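Long-range contacts in putative Lipoprotein (Clostridium perfringens, PDB 5J7R), which is of unknown function but is a putative lipoprotein with sequence similarity to the sporulation and spore germination family: residues 95-100 and 130-135; 74-79 and 111-116; 24-29 and 44-49; 117-122 and 152-157; 18-23 and 124-129. All coordinates share one frame; numbering follows the deposited sequence. Where two conformers were deposited one is given.

Contact 1 (95-100 and 130-135)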
# COMPACT_ATOMS: atom_id res chain seq x y z
N ILE A 95 9.55 15.89 -2.41
CA ILE A 95 8.78 16.24 -1.23
C ILE A 95 8.53 17.73 -1.29
O ILE A 95 9.42 18.53 -1.02
CB ILE A 95 9.54 15.87 0.05
CG1 ILE A 95 9.93 14.39 0.00
CG2 ILE A 95 8.70 16.19 1.28
CD1 ILE A 95 10.83 13.93 1.13
N ASN A 96 7.29 18.09 -1.62
CA ASN A 96 6.89 19.48 -1.75
C ASN A 96 6.21 19.98 -0.48
O ASN A 96 5.09 19.59 -0.19
CB ASN A 96 5.96 19.60 -2.95
CG ASN A 96 5.59 21.03 -3.26
OD1 ASN A 96 6.30 21.97 -2.87
ND2 ASN A 96 4.51 21.20 -3.99
N LEU A 97 6.90 20.87 0.23
CA LEU A 97 6.40 21.41 1.50
C LEU A 97 5.95 22.85 1.35
O LEU A 97 6.23 23.49 0.35
CB LEU A 97 7.51 21.34 2.56
CG LEU A 97 8.13 19.95 2.78
CD1 LEU A 97 9.32 20.04 3.73
CD2 LEU A 97 7.11 18.94 3.30
N SER A 98 5.25 23.35 2.37
CA SER A 98 4.77 24.73 2.38
C SER A 98 5.88 25.64 2.94
O SER A 98 6.92 25.15 3.41
CB SER A 98 3.52 24.86 3.25
OG SER A 98 3.79 24.49 4.59
N LYS A 99 5.64 26.94 2.89
CA LYS A 99 6.58 27.96 3.39
C LYS A 99 6.93 27.80 4.89
O LYS A 99 8.03 28.17 5.32
CB LYS A 99 5.99 29.35 3.13
CG LYS A 99 6.81 30.55 3.59
CD LYS A 99 6.00 31.84 3.40
CE LYS A 99 6.78 33.11 3.71
NZ LYS A 99 6.06 34.33 3.24
N GLU A 100 6.01 27.25 5.69
CA GLU A 100 6.24 27.05 7.13
C GLU A 100 7.45 26.17 7.46
O GLU A 100 7.98 26.25 8.55
CB GLU A 100 4.99 26.47 7.83
CG GLU A 100 3.79 27.41 7.95
CD GLU A 100 3.12 27.76 6.63
OE1 GLU A 100 2.45 28.80 6.58
OE2 GLU A 100 3.26 27.00 5.64
N ILE A 130 16.21 12.34 -2.23
CA ILE A 130 15.05 13.20 -2.00
C ILE A 130 15.35 14.58 -2.57
O ILE A 130 16.49 15.02 -2.62
CB ILE A 130 14.65 13.32 -0.51
CG1 ILE A 130 15.68 14.13 0.29
CG2 ILE A 130 14.42 11.93 0.08
CD1 ILE A 130 15.29 14.35 1.74
N ASN A 131 14.29 15.23 -3.03
CA ASN A 131 14.37 16.55 -3.58
C ASN A 131 13.28 17.33 -2.86
O ASN A 131 12.10 17.14 -3.12
CB ASN A 131 14.11 16.50 -5.09
CG ASN A 131 14.24 17.86 -5.76
OD1 ASN A 131 14.80 18.80 -5.21
ND2 ASN A 131 13.72 17.96 -6.97
N ILE A 132 13.70 18.19 -1.94
CA ILE A 132 12.76 19.00 -1.17
C ILE A 132 12.47 20.29 -1.92
O ILE A 132 13.38 20.95 -2.39
CB ILE A 132 13.28 19.31 0.24
CG1 ILE A 132 13.51 17.99 0.99
CG2 ILE A 132 12.29 20.21 0.98
CD1 ILE A 132 14.11 18.12 2.37
N LEU A 133 11.19 20.62 -2.02
CA LEU A 133 10.72 21.83 -2.68
C LEU A 133 9.82 22.53 -1.71
O LEU A 133 9.25 21.91 -0.81
CB LEU A 133 9.89 21.52 -3.94
CG LEU A 133 10.43 20.68 -5.07
CD1 LEU A 133 9.40 20.59 -6.19
CD2 LEU A 133 11.73 21.22 -5.60
N VAL A 134 9.67 23.83 -1.90
CA VAL A 134 8.83 24.65 -1.06
C VAL A 134 7.91 25.42 -2.00
O VAL A 134 8.38 26.08 -2.92
CB VAL A 134 9.66 25.60 -0.18
CG1 VAL A 134 8.75 26.49 0.66
CG2 VAL A 134 10.60 24.80 0.70
N ASP A 135 6.60 25.30 -1.77
CA ASP A 135 5.58 25.98 -2.60
C ASP A 135 5.77 25.67 -4.09
O ASP A 135 5.76 26.58 -4.93
CB ASP A 135 5.59 27.49 -2.36
CG ASP A 135 4.43 28.21 -3.04
OD1 ASP A 135 3.49 27.56 -3.55
OD2 ASP A 135 4.45 29.45 -3.07
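I95 and N131 begin a parallel strand pairing that shows how two strands distant in sequence are joined edge to edge. The segments 95-97 and 130-134 run in the same direction, 23° apart, and four backbone hydrogen bonds hold them. I95 N donates to N131 O at 2.9 Å, and I95 O accepts from L133 N; L97 N then reaches L133 O, and L97 O takes D135 N at 2.8 Å. Both polar atoms of I95, L133 and L97 are therefore used. Between these bonds lie weaker CA-H...O contacts, among them V134 CA to L97 O at 3.2 Å.

Apolar side chains occupy the face that carries I95, L97, I132 and V134. The branches of L97 and I132 cross obliquely, with L97 CD1 4.1 Å from I132 CG2, while I95 CD1 rests against I130 CB at 4.2 Å. V134 holds CG1 opposite its backbone N (chi1 178°), which packs this methyl against the backbone carbonyl of S98, 3.6 Å from S98 O, just where the first strand ends.

On the other face N96 lies next to L133, and polar groups close the strand end. N96 OD1 lies 3.8 Å from L133 CB; the amide is gripped at both ends, OD1 by N136 N and ND2 by S85 OG. S98 OG donates to E100 OE2 at 2.8 Å and also bonds to K82 N.

Strand 92-97 is the middle strand of the sheet, with antiparallel 83-89 along its other edge, while helix 107-121, the crossover of this beta-alpha-beta unit, covers I95, I130 and I132 with L114, I117 and I118.

Contact 2 (74-79 and 111-116)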
# COMPACT_ATOMS: atom_id res chain seq x y z
N ALA A 74 12.64 14.67 19.70
CA ALA A 74 12.26 16.02 19.30
C ALA A 74 11.84 16.05 17.83
O ALA A 74 12.29 15.22 17.03
CB ALA A 74 13.40 16.99 19.53
N PRO A 75 10.97 17.01 17.46
CA PRO A 75 10.53 17.11 16.06
C PRO A 75 11.66 17.55 15.11
O PRO A 75 12.65 18.16 15.55
CB PRO A 75 9.43 18.17 16.10
CG PRO A 75 9.68 18.94 17.36
CD PRO A 75 10.23 17.95 18.32
N ILE A 76 11.49 17.22 13.83
CA ILE A 76 12.45 17.57 12.77
C ILE A 76 11.93 18.63 11.80
O ILE A 76 12.71 19.20 11.04
CB ILE A 76 12.94 16.32 11.99
CG1 ILE A 76 11.77 15.59 11.31
CG2 ILE A 76 13.69 15.39 12.93
CD1 ILE A 76 12.22 14.44 10.44
N LEU A 77 10.62 18.89 11.84
CA LEU A 77 9.99 19.91 11.00
C LEU A 77 8.97 20.65 11.85
O LEU A 77 8.43 20.07 12.79
CB LEU A 77 9.26 19.28 9.80
CG LEU A 77 10.07 18.63 8.68
CD1 LEU A 77 9.16 17.87 7.73
CD2 LEU A 77 10.90 19.67 7.94
N PRO A 78 8.70 21.94 11.54
CA PRO A 78 7.69 22.69 12.30
C PRO A 78 6.31 22.02 12.23
O PRO A 78 5.96 21.45 11.19
CB PRO A 78 7.66 24.04 11.59
CG PRO A 78 9.04 24.19 11.07
CD PRO A 78 9.44 22.82 10.62
N LYS A 79 5.56 22.09 13.32
CA LYS A 79 4.24 21.46 13.39
C LYS A 79 3.23 22.02 12.38
O LYS A 79 2.41 21.27 11.85
CB LYS A 79 3.71 21.49 14.82
CG LYS A 79 2.42 20.67 14.97
CD LYS A 79 2.35 19.93 16.31
CE LYS A 79 0.99 19.33 16.57
NZ LYS A 79 0.90 18.72 17.93
N GLN A 111 20.84 19.35 10.18
CA GLN A 111 21.42 18.11 9.67
C GLN A 111 20.60 16.91 10.13
O GLN A 111 20.45 15.94 9.39
CB GLN A 111 22.88 17.96 10.10
CG GLN A 111 23.54 16.71 9.53
CD GLN A 111 25.01 16.60 9.84
OE1 GLN A 111 25.65 17.57 10.26
NE2 GLN A 111 25.57 15.42 9.60
N ALA A 112 20.06 16.97 11.35
CA ALA A 112 19.24 15.88 11.88
C ALA A 112 17.93 15.79 11.09
O ALA A 112 17.44 14.70 10.81
CB ALA A 112 18.95 16.09 13.36
N THR A 113 17.39 16.95 10.72
CA THR A 113 16.17 17.01 9.94
C THR A 113 16.34 16.32 8.59
O THR A 113 15.55 15.45 8.23
CB THR A 113 15.72 18.46 9.71
OG1 THR A 113 15.32 19.03 10.95
CG2 THR A 113 14.55 18.54 8.72
N LEU A 114 17.39 16.70 7.86
CA LEU A 114 17.64 16.10 6.55
C LEU A 114 17.95 14.60 6.66
O LEU A 114 17.48 13.80 5.84
CB LEU A 114 18.76 16.85 5.81
CG LEU A 114 18.53 18.37 5.64
CD1 LEU A 114 19.69 18.98 4.86
CD2 LEU A 114 17.21 18.71 4.97
N GLU A 115 18.73 14.21 7.67
CA GLU A 115 19.05 12.79 7.86
C GLU A 115 17.79 12.00 8.27
O GLU A 115 17.64 10.85 7.89
CB GLU A 115 20.16 12.60 8.90
CG GLU A 115 21.53 13.08 8.43
CD GLU A 115 22.64 12.88 9.46
OE1 GLU A 115 22.32 12.58 10.62
OE2 GLU A 115 23.83 13.05 9.12
N GLY A 116 16.90 12.64 9.04
CA GLY A 116 15.66 12.01 9.49
C GLY A 116 14.67 11.75 8.35
O GLY A 116 14.04 10.70 8.29
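T113 and I76 meet where an irregular connection, 74-79, is laid against the crossover helix 107-121 of a beta-alpha-beta unit, an example of a loop held to a helix by a hydroxyl-to-carbonyl bond beside an apolar patch, with K109 NZ of the same helix bonding to P75 O. T113 OG1 donates to I76 O at 2.6 Å. The hydroxyl lies in the carbonyl plane, on a lone pair; K109 O, one turn earlier, is a second acceptor near OG1, so the two carbonyls probably share or compete for its one proton. With chi1 at -68°, OG1 stands beside the backbone N of T113 and the methyl CG2 is turned to the opposite side from that N.

Apolar contacts lie beside this bond. L77 and T113 cross at about a right angle, CD2 of the leucine touching CG2 of the threonine at 3.9 Å. I76 CB lies 3.8 Å from T113 OG1, so the same isoleucine supplies both the acceptor and a hydrophobic wall beside it. L63 and I64 of helix 51-65 back I76 and L77 respectively, and Y30 of the second subunit also packs on I76.

Further along the helix, G116 has no side chain to hold the loop off, and I76 CD1 approaches the main chain directly, 4.2 Å from G116 C and 4.1 Å from T113 O.

Contact 3 (24-29 and 44-49)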
# COMPACT_ATOMS: atom_id res chain seq x y z
N ASP A 24 1.81 -0.23 -8.14
CA ASP A 24 0.59 0.42 -8.61
C ASP A 24 -0.66 -0.42 -8.37
O ASP A 24 -0.60 -1.64 -8.44
CB ASP A 24 0.68 0.74 -10.12
CG ASP A 24 1.76 1.76 -10.45
OD1 ASP A 24 2.31 2.41 -9.54
OD2 ASP A 24 2.07 1.90 -11.66
N ILE A 25 -1.78 0.24 -8.06
CA ILE A 25 -3.07 -0.45 -7.88
C ILE A 25 -4.07 0.29 -8.77
O ILE A 25 -4.36 1.46 -8.55
CB ILE A 25 -3.58 -0.47 -6.42
CG1 ILE A 25 -2.45 -0.92 -5.47
CG2 ILE A 25 -4.84 -1.34 -6.32
CD1 ILE A 25 -2.82 -0.92 -4.01
N ASP A 26 -4.58 -0.40 -9.77
CA ASP A 26 -5.48 0.20 -10.72
C ASP A 26 -6.90 -0.00 -10.20
O ASP A 26 -7.38 -1.12 -10.13
CB ASP A 26 -5.25 -0.48 -12.09
CG ASP A 26 -5.94 0.23 -13.22
OD1 ASP A 26 -6.59 1.27 -12.97
OD2 ASP A 26 -5.84 -0.27 -14.37
N LEU A 27 -7.57 1.09 -9.82
CA LEU A 27 -8.91 1.04 -9.26
C LEU A 27 -9.83 2.09 -9.86
O LEU A 27 -9.45 2.87 -10.72
CB LEU A 27 -8.84 1.42 -7.77
CG LEU A 27 -7.97 0.58 -6.86
CD1 LEU A 27 -7.88 1.19 -5.46
CD2 LEU A 27 -8.49 -0.84 -6.79
N SER A 28 -11.04 2.13 -9.32
CA SER A 28 -12.05 3.11 -9.72
C SER A 28 -12.64 3.94 -8.59
O SER A 28 -12.72 3.51 -7.43
CB SER A 28 -13.17 2.46 -10.58
OG SER A 28 -13.15 1.04 -10.48
N LEU A 29 -12.98 5.16 -8.97
CA LEU A 29 -13.66 6.10 -8.10
C LEU A 29 -15.04 6.21 -8.69
O LEU A 29 -15.18 6.42 -9.90
CB LEU A 29 -13.00 7.47 -8.11
CG LEU A 29 -11.60 7.55 -7.53
CD1 LEU A 29 -11.09 8.96 -7.74
CD2 LEU A 29 -11.59 7.18 -6.05
N GLN A 44 -17.87 5.01 -13.01
CA GLN A 44 -16.49 4.92 -12.61
C GLN A 44 -15.60 5.92 -13.30
O GLN A 44 -15.84 6.29 -14.44
CB GLN A 44 -15.92 3.56 -13.00
CG GLN A 44 -16.58 2.34 -12.39
CD GLN A 44 -16.04 1.03 -12.95
OE1 GLN A 44 -15.54 1.00 -14.07
NE2 GLN A 44 -16.16 -0.06 -12.20
N GLN A 45 -14.55 6.30 -12.60
CA GLN A 45 -13.48 7.16 -13.10
C GLN A 45 -12.23 6.46 -12.59
O GLN A 45 -12.06 6.29 -11.38
CB GLN A 45 -13.54 8.57 -12.55
CG GLN A 45 -12.37 9.43 -12.99
CD GLN A 45 -12.35 10.88 -12.45
OE1 GLN A 45 -11.37 11.25 -11.85
NE2 GLN A 45 -13.44 11.68 -12.61
N GLU A 46 -11.37 6.04 -13.48
CA GLU A 46 -10.16 5.32 -13.05
C GLU A 46 -9.14 6.12 -12.22
O GLU A 46 -8.91 7.30 -12.44
CB GLU A 46 -9.45 4.75 -14.32
CG GLU A 46 -8.08 4.10 -14.07
CD GLU A 46 -7.28 3.71 -15.33
OE1 GLU A 46 -7.44 4.36 -16.39
OE2 GLU A 46 -6.44 2.78 -15.26
N ILE A 47 -8.50 5.44 -11.27
CA ILE A 47 -7.44 6.03 -10.45
C ILE A 47 -6.31 5.01 -10.31
O ILE A 47 -6.55 3.88 -9.93
CB ILE A 47 -7.99 6.57 -9.09
CG1 ILE A 47 -6.91 7.30 -8.28
CG2 ILE A 47 -8.64 5.47 -8.25
CD1 ILE A 47 -7.48 8.20 -7.19
N LEU A 48 -5.10 5.36 -10.74
CA LEU A 48 -3.99 4.48 -10.62
C LEU A 48 -3.30 4.94 -9.34
O LEU A 48 -2.62 5.97 -9.31
CB LEU A 48 -3.09 4.55 -11.84
CG LEU A 48 -2.02 3.46 -11.76
CD1 LEU A 48 -2.58 2.06 -11.97
CD2 LEU A 48 -1.00 3.74 -12.81
N VAL A 49 -3.52 4.18 -8.28
CA VAL A 49 -2.95 4.50 -7.00
C VAL A 49 -1.55 3.95 -6.99
O VAL A 49 -1.37 2.77 -7.12
CB VAL A 49 -3.70 3.80 -5.86
CG1 VAL A 49 -3.07 4.12 -4.52
CG2 VAL A 49 -5.17 4.20 -5.86
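I47 lies across from L27 in a hydrogen-bonded pair of an antiparallel beta hairpin, and its side chain, followed outward, illustrates how one branched residue can bridge two neighbours on the facing strand. CB already lies 4.1 Å from L29 CG. From there the branches part: CG1 is turned opposite the backbone N (chi1 -175°), which leaves CG2 between that N and the carbonyl carbon. CG2 points back to the partner strand and rests 3.7 Å from both L27 O and L29 CG. At the tip, CD1 meets L29 CD1 at 3.7 Å, methyl to methyl. L27 CD1 continues this apolar face to V49 CG2 at 4.1 Å.

Beneath the side chains the backbones are joined by six hydrogen bonds, two in each of the pairs I25-V49, L27-I47 and L29-Q45. I25 N to V49 O is the shortest at 2.7 Å.

On the other face L48 lies over the acidic start of the hairpin. Its CD1 touches D26 CB at 3.7 Å, and its CD2 reaches D24 OD2 at 3.8 Å. The carboxylates of D26 and E46 are nearly coplanar there. A magnesium ion lies about 4 Å from the side chain of D24.

The hairpin formed by strands 24-32 and 42-50 stands well away from the centre of its own chain and is built into the oligomer. L55 and A62, from helix 51-65 of the second subunit, pack on V49 and L29, while D24, I25 and D26 pair in parallel with a strand of the third subunit, continuing the sheet across that interface.

Contact 4 (117-122 and 152-157)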
# COMPACT_ATOMS: atom_id res chain seq x y z
N ILE A 117 14.55 12.72 7.45
CA ILE A 117 13.68 12.60 6.30
C ILE A 117 14.23 11.48 5.39
O ILE A 117 13.48 10.59 4.99
CB ILE A 117 13.56 13.94 5.53
CG1 ILE A 117 12.89 14.98 6.44
CG2 ILE A 117 12.72 13.77 4.27
CD1 ILE A 117 12.88 16.39 5.89
N ILE A 118 15.52 11.51 5.12
CA ILE A 118 16.17 10.50 4.27
C ILE A 118 16.06 9.11 4.86
O ILE A 118 15.68 8.17 4.17
CB ILE A 118 17.65 10.84 4.01
CG1 ILE A 118 17.71 12.05 3.07
CG2 ILE A 118 18.38 9.66 3.36
CD1 ILE A 118 19.11 12.54 2.78
N ALA A 119 16.38 8.97 6.14
CA ALA A 119 16.31 7.67 6.79
C ALA A 119 14.89 7.12 6.75
O ALA A 119 14.69 5.93 6.59
CB ALA A 119 16.81 7.75 8.22
N THR A 120 13.91 8.01 6.90
CA THR A 120 12.51 7.60 6.90
C THR A 120 12.04 7.21 5.50
O THR A 120 11.50 6.13 5.31
CB THR A 120 11.61 8.70 7.45
OG1 THR A 120 12.05 9.07 8.77
CG2 THR A 120 10.15 8.25 7.51
N ILE A 121 12.28 8.10 4.54
CA ILE A 121 11.88 7.87 3.15
C ILE A 121 12.63 6.76 2.42
O ILE A 121 12.00 5.99 1.69
CB ILE A 121 11.91 9.18 2.33
CG1 ILE A 121 10.82 10.12 2.82
CG2 ILE A 121 11.67 8.92 0.86
CD1 ILE A 121 9.40 9.59 2.65
N THR A 122 13.94 6.65 2.62
CA THR A 122 14.71 5.60 1.93
C THR A 122 14.35 4.19 2.37
O THR A 122 14.93 3.22 1.88
CB THR A 122 16.23 5.84 2.03
OG1 THR A 122 16.62 5.94 3.40
CG2 THR A 122 16.61 7.11 1.29
N PHE A 152 19.35 14.89 -3.34
CA PHE A 152 20.45 14.39 -2.52
C PHE A 152 20.08 13.16 -1.71
O PHE A 152 18.91 12.93 -1.40
CB PHE A 152 20.96 15.50 -1.57
CG PHE A 152 19.94 15.99 -0.59
CD1 PHE A 152 19.04 16.98 -0.94
CD2 PHE A 152 19.87 15.46 0.70
CE1 PHE A 152 18.07 17.42 -0.04
CE2 PHE A 152 18.92 15.90 1.60
CZ PHE A 152 18.02 16.89 1.23
N GLY A 153 21.11 12.37 -1.39
CA GLY A 153 20.97 11.15 -0.59
C GLY A 153 21.75 11.33 0.70
O GLY A 153 22.23 12.43 0.98
N LYS A 154 21.87 10.26 1.48
CA LYS A 154 22.60 10.29 2.76
C LYS A 154 24.05 10.73 2.57
O LYS A 154 24.53 11.64 3.25
CB LYS A 154 22.58 8.89 3.43
CG LYS A 154 23.22 8.84 4.83
CD LYS A 154 22.40 9.50 5.93
CE LYS A 154 21.12 8.74 6.25
NZ LYS A 154 20.32 9.41 7.31
N GLU A 155 24.74 10.08 1.62
CA GLU A 155 26.15 10.36 1.30
C GLU A 155 26.44 11.82 0.96
O GLU A 155 27.49 12.35 1.31
CB GLU A 155 26.60 9.50 0.11
CG GLU A 155 26.50 8.00 0.31
CD GLU A 155 27.37 7.50 1.44
OE1 GLU A 155 27.26 6.31 1.80
OE2 GLU A 155 28.16 8.30 1.98
N ASP A 156 25.51 12.46 0.26
CA ASP A 156 25.66 13.85 -0.16
C ASP A 156 25.52 14.92 0.92
O ASP A 156 25.90 16.06 0.68
CB ASP A 156 24.62 14.14 -1.25
CG ASP A 156 24.69 13.17 -2.44
OD1 ASP A 156 25.81 12.76 -2.82
OD2 ASP A 156 23.62 12.84 -2.99
N ILE A 157 25.00 14.58 2.11
CA ILE A 157 24.77 15.58 3.17
C ILE A 157 26.00 16.41 3.61
O ILE A 157 25.92 17.64 3.61
CB ILE A 157 24.02 14.99 4.40
CG1 ILE A 157 22.64 14.49 3.98
CG2 ILE A 157 23.87 16.05 5.50
CD1 ILE A 157 21.86 13.80 5.09
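I118 reaches out from the last full turn of helix 107-121 into segment 152-157, and the contact is an instance of one methyl group serving several partners. Its CD1 lies 3.6 Å from F152 CE2, approaching the ring obliquely, and equally close to G153 C; I157 CD1 closes in at 3.8 Å. The other branch, CG2, is turned to K154, 4.1 Å from its CE.

K154 is the second main participant. Bends at chi2 and chi3 (72° and 69°) fold its chain back along the helix surface, so that the aliphatic part crosses I118 and NZ arrives 4.0 Å from A119 CB. There NZ makes a weak hydrogen bond to E115 O, placing the charge at the helix backbone.

A119 contributes its methyl beside that ammonium group. At the C-terminal end of the helix, I118 O accepts both T122 N and T122 OG1, while a type I beta turn from K154 to I157 shapes the facing segment.

F152 is hydrogen-bonded through its backbone to I130, and I118 also touches I130. The crossover helix of a beta-alpha-beta unit is thus flanked both by the sheet it packs on and by a later stretch of chain following the last strand.

Contact 5 (18-23 and 124-129)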
# COMPACT_ATOMS: atom_id res chain seq x y z
N ALA A 18 11.68 -5.03 -10.54
CA ALA A 18 11.53 -3.85 -9.68
C ALA A 18 11.21 -4.27 -8.26
O ALA A 18 10.44 -5.22 -8.06
CB ALA A 18 10.45 -2.93 -10.22
N ASN A 19 11.78 -3.57 -7.29
CA ASN A 19 11.55 -3.88 -5.88
C ASN A 19 10.63 -2.85 -5.19
O ASN A 19 10.89 -2.44 -4.06
CB ASN A 19 12.88 -4.07 -5.12
CG ASN A 19 13.81 -2.87 -5.22
OD1 ASN A 19 13.53 -1.90 -5.93
ND2 ASN A 19 14.93 -2.94 -4.51
N ASP A 20 9.57 -2.44 -5.89
CA ASP A 20 8.61 -1.50 -5.32
C ASP A 20 7.94 -2.20 -4.17
O ASP A 20 7.56 -3.35 -4.28
CB ASP A 20 7.56 -1.02 -6.34
CG ASP A 20 8.15 -0.07 -7.37
OD1 ASP A 20 9.40 0.07 -7.43
OD2 ASP A 20 7.35 0.56 -8.10
N LEU A 21 7.78 -1.48 -3.07
CA LEU A 21 7.21 -2.03 -1.85
C LEU A 21 5.75 -2.49 -2.02
O LEU A 21 5.43 -3.64 -1.71
CB LEU A 21 7.38 -1.01 -0.73
CG LEU A 21 7.34 -1.52 0.69
CD1 LEU A 21 7.59 -0.35 1.61
CD2 LEU A 21 6.06 -2.25 1.04
N ILE A 22 4.89 -1.59 -2.50
CA ILE A 22 3.47 -1.91 -2.73
C ILE A 22 3.11 -1.95 -4.23
O ILE A 22 2.31 -2.76 -4.65
CB ILE A 22 2.52 -0.89 -2.05
CG1 ILE A 22 2.90 -0.69 -0.58
CG2 ILE A 22 1.07 -1.35 -2.21
CD1 ILE A 22 2.16 0.42 0.13
N GLY A 23 3.69 -1.05 -5.03
CA GLY A 23 3.42 -1.00 -6.48
C GLY A 23 2.10 -0.34 -6.84
O GLY A 23 1.35 0.07 -5.96
N ILE A 124 11.60 3.05 1.69
CA ILE A 124 10.87 2.64 0.49
C ILE A 124 12.00 2.32 -0.50
O ILE A 124 12.68 3.24 -0.95
CB ILE A 124 9.94 3.76 -0.01
CG1 ILE A 124 8.88 4.07 1.06
CG2 ILE A 124 9.26 3.33 -1.30
CD1 ILE A 124 7.99 5.25 0.75
N PRO A 125 12.21 1.02 -0.83
CA PRO A 125 13.33 0.59 -1.71
C PRO A 125 13.52 1.36 -3.00
O PRO A 125 14.66 1.60 -3.41
CB PRO A 125 12.99 -0.88 -2.02
CG PRO A 125 12.09 -1.31 -0.93
CD PRO A 125 11.28 -0.10 -0.58
N SER A 126 12.42 1.74 -3.64
CA SER A 126 12.49 2.48 -4.90
C SER A 126 13.11 3.89 -4.76
O SER A 126 13.48 4.49 -5.75
CB SER A 126 11.09 2.56 -5.55
OG SER A 126 10.13 3.09 -4.65
N ILE A 127 13.26 4.38 -3.53
CA ILE A 127 13.81 5.72 -3.30
C ILE A 127 15.23 5.67 -2.76
O ILE A 127 15.51 4.99 -1.78
CB ILE A 127 12.91 6.51 -2.33
CG1 ILE A 127 11.46 6.55 -2.86
CG2 ILE A 127 13.46 7.93 -2.14
CD1 ILE A 127 10.44 7.17 -1.92
N ASN A 128 16.11 6.42 -3.43
CA ASN A 128 17.52 6.54 -3.04
C ASN A 128 17.91 7.99 -2.75
O ASN A 128 18.92 8.23 -2.09
CB ASN A 128 18.43 5.97 -4.13
CG ASN A 128 18.26 4.46 -4.30
OD1 ASN A 128 17.92 3.74 -3.36
ND2 ASN A 128 18.53 3.98 -5.51
N LYS A 129 17.12 8.95 -3.23
CA LYS A 129 17.38 10.37 -3.01
C LYS A 129 16.09 11.14 -2.79
O LYS A 129 15.00 10.65 -3.11
CB LYS A 129 18.10 10.97 -4.22
CG LYS A 129 19.42 10.31 -4.56
CD LYS A 129 20.12 11.00 -5.71
CE LYS A 129 21.46 10.34 -5.96
NZ LYS A 129 22.21 10.89 -7.13
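P125 presents its ring to N19 and L21 together, a compact case of a proline at a turn filling the bend of another chain segment. The ring's CB lies 3.3 Å from N19 O, and the side-chain amide of N19 lies aslant of the ring, ND2 at 3.8 Å from the same CB. That position follows from chi1 of 57°, which sets N19 CG between its backbone N and carbonyl carbon. At another corner of the ring, CD meets L21 CB at 4.0 Å. L21 joins this meeting through CB, its CG being swung opposite the backbone N and its branches leading on to L55.

D20 starts out away from the partner segment, but its carboxylate returns to S126, with OD1 3.5 Å from S126 CB. S126 turns its hydroxyl to D52 instead, OG bonding to D52 OD2. The other oxygen, D52 OD1, accepts I22 N. One aspartate of helix 51-65 thereby ties both segments together, although they share no direct hydrogen bond. I127 N to I124 O, 2.9 Å, closes the type I beta turn that offers P125 and S126 at its two middle positions.

The surroundings of D20 are strongly acidic: E43 of the third subunit brings OE2 near D20 OD2, and a magnesium ion about 5 Å from the D20 side chain would probably ease the crowding of negative charge.

Segment 18-23 leads straight into strand 24-32. The other segment, 124-129, links helix 107-121 to strand 129-134. The start of helix 51-65 lies between these connections: D52 meets both, and L55 packs on L21 and I22, while I25 of the second subunit packs on L21.

Overall arrangement
Contacts 1, 2 and 4 are gathered round helix 107-121, their centres 12 to 15 Å apart. Contact 1 joins two strands of the sheet on which it packs, while contacts 2 and 4 add segments from elsewhere in the chain; I117 CG2 lies 3.7 Å from I95 CD1, and I130 CD1 lies 3.6 Å from I118 CG1. Contact 5 continues from this core, touching contact 4 where I121 CG2 meets I127 CD1 at 3.5 Å, and its segment 18-23 runs directly into the hairpin of contact 3. That hairpin is remote, its centre about 34 Å from that of contact 2. The magnesium ion lies near the junction of contacts 3 and 5, but about 14 Å from the I95 side chain.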